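Local coordinates for hypothetical zinc-type alcohol dehydrogenase-like protein in PRE5-FET4 intergenic region (Saccharomyces cerevisiae, PDB 1PIW), which is a zinc-dependent medium-chain alcohol dehydrogenase that uses NADPH to reduce a broad range of aromatic and aliphatic aldehydes, cinnamaldehyde among them, to primary alcohols, at residues F7-A11 against K356-D360. Numbering follows the deposited sequence.
Sequences FEGIA and KEFSD
The ring of Phe358 meets strand 7-12 with its rim: Glu8 OE1 and Gly9 CA both lie at the edge, near the ring plane, while Ile10 CD1 comes in obliquely. One face carries the neighbouring Glu357, whose CG sits 3.7 Å above the plane and offset toward the rim. The contact joins the two ends of the chain in the GroES-like catalytic domain of a medium-chain alcohol dehydrogenase, where the short, weakly bonded helical turn at the C-terminal end, 355-358, packs beside the N-terminal strand, away from the cofactor and both zinc sites. Phe358 CG stands anti to its own carbonyl carbon (chi1 -69°), and CE2 comes 3.6 Å from Gly9 CA, so the ring edge lies against the backbone of the strand. On the Glu8 side, an extended chain with CG anti to the backbone N (chi1 -170°) runs past the ring, bringing OE1 within 3.5 Å of Phe358 CD2, the carboxylate plane turned 49° from that of the ring. No hydrogen bond crosses between the segments; apolar packing and the approach of the Glu8 oxygens to the ring edge make up the direct contact. Strand 22-26, antiparallel to strand 7-12, supplies two lysines: Lys25 forms a salt bridge with Glu8 OE2, and Lys23 forms one with Glu357 OE1 and a cation-pi contact with Phe358. They would partly offset the like charges of Glu8 and Glu357. Beyond Gly9, Ile10 CD1 lies 4.2 Å from Phe358 CZ and 4.3 Å from Glu357 OE1.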
loop_
_atom_site.group_PDB
_atom_site.type_symbol
_atom_site.label_atom_id
_atom_site.label_comp_id
_atom_site.label_asym_id
_atom_site.label_seq_id
_atom_site.Cartn_x
_atom_site.Cartn_y
_atom_site.Cartn_z
ATOM N N PHE A 7 32.621 18.281 23.215
ATOM C CA PHE A 7 32.426 18.354 21.765
ATOM C C PHE A 7 31.966 19.774 21.479
ATOM O O PHE A 7 31.292 20.388 22.309
ATOM C CB PHE A 7 31.331 17.384 21.298
ATOM C CG PHE A 7 31.798 15.971 21.078
ATOM C CD1 PHE A 7 30.882 14.979 20.762
ATOM C CD2 PHE A 7 33.137 15.631 21.177
ATOM C CE1 PHE A 7 31.287 13.674 20.549
ATOM C CE2 PHE A 7 33.551 14.324 20.964
ATOM C CZ PHE A 7 32.621 13.344 20.650
ATOM N N GLU A 8 32.326 20.308 20.320
ATOM C CA GLU A 8 31.894 21.651 19.983
ATOM C C GLU A 8 31.034 21.597 18.737
ATOM O O GLU A 8 31.191 20.701 17.915
ATOM C CB GLU A 8 33.092 22.564 19.755
ATOM C CG GLU A 8 32.695 24.017 19.651
ATOM C CD GLU A 8 33.880 24.948 19.578
ATOM O OE1 GLU A 8 34.746 24.757 18.696
ATOM O OE2 GLU A 8 33.937 25.878 20.404
ATOM N N GLY A 9 30.110 22.542 18.600
ATOM C CA GLY A 9 29.255 22.544 17.428
ATOM C C GLY A 9 28.337 23.741 17.277
ATOM O O GLY A 9 28.129 24.502 18.213
ATOM N N ILE A 10 27.792 23.909 16.078
ATOM C CA ILE A 10 26.879 25.001 15.797
ATOM C C ILE A 10 25.505 24.515 16.239
ATOM O O ILE A 10 24.835 23.788 15.511
ATOM C CB ILE A 10 26.862 25.300 14.306
ATOM C CG1 ILE A 10 28.292 25.275 13.769
ATOM C CG2 ILE A 10 26.223 26.650 14.057
ATOM C CD1 ILE A 10 29.229 26.186 14.508
ATOM N N ALA A 11 25.089 24.924 17.436
ATOM C CA ALA A 11 23.817 24.474 17.999
ATOM C C ALA A 11 22.665 25.464 18.106
ATOM O O ALA A 11 22.836 26.607 18.519
ATOM C CB ALA A 11 24.075 23.867 19.366
ATOM N N LYS A 356 38.915 24.057 9.619
ATOM C CA LYS A 356 39.308 25.462 9.708
ATOM C C LYS A 356 38.187 26.266 10.345
ATOM O O LYS A 356 37.989 27.434 10.030
ATOM C CB LYS A 356 39.630 26.031 8.322
ATOM C CG LYS A 356 38.451 26.089 7.380
ATOM C CD LYS A 356 38.813 26.818 6.093
ATOM C CE LYS A 356 37.597 26.981 5.173
ATOM N NZ LYS A 356 37.877 27.881 4.007
ATOM N N GLU A 357 37.459 25.618 11.247
ATOM C CA GLU A 357 36.347 26.238 11.947
ATOM C C GLU A 357 36.293 25.832 13.411
ATOM O O GLU A 357 35.830 26.600 14.252
ATOM C CB GLU A 357 35.024 25.846 11.297
ATOM C CG GLU A 357 33.814 26.185 12.154
ATOM C CD GLU A 357 33.572 27.675 12.238
ATOM O OE1 GLU A 357 32.887 28.122 13.186
ATOM O OE2 GLU A 357 34.061 28.394 11.338
ATOM N N PHE A 358 36.758 24.625 13.717
ATOM C CA PHE A 358 36.709 24.144 15.086
ATOM C C PHE A 358 38.028 24.101 15.853
ATOM O O PHE A 358 38.036 23.941 17.078
ATOM C CB PHE A 358 36.038 22.773 15.124
ATOM C CG PHE A 358 34.572 22.811 14.800
ATOM C CD1 PHE A 358 34.126 22.613 13.504
ATOM C CD2 PHE A 358 33.638 23.067 15.793
ATOM C CE1 PHE A 358 32.774 22.668 13.204
ATOM C CE2 PHE A 358 32.285 23.125 15.500
ATOM C CZ PHE A 358 31.854 22.924 14.201
ATOM N N SER A 359 39.140 24.237 15.146
ATOM C CA SER A 359 40.450 24.242 15.801
ATOM C C SER A 359 40.623 23.139 16.850
ATOM O O SER A 359 40.513 21.951 16.549
ATOM C CB SER A 359 40.695 25.605 16.471
ATOM O OG SER A 359 39.819 25.801 17.576
ATOM N N ASP A 360 40.896 23.551 18.085
ATOM C CA ASP A 360 41.106 22.621 19.186
ATOM C C ASP A 360 40.583 23.209 20.495
ATOM O O ASP A 360 40.033 22.431 21.303
ATOM C CB ASP A 360 42.597 22.293 19.318
ATOM C CG ASP A 360 43.200 21.793 18.015
ATOM O OD1 ASP A 360 42.851 20.674 17.580
ATOM O OD2 ASP A 360 44.018 22.529 17.422
ATOM O OXT ASP A 360 40.741 24.430 20.702
#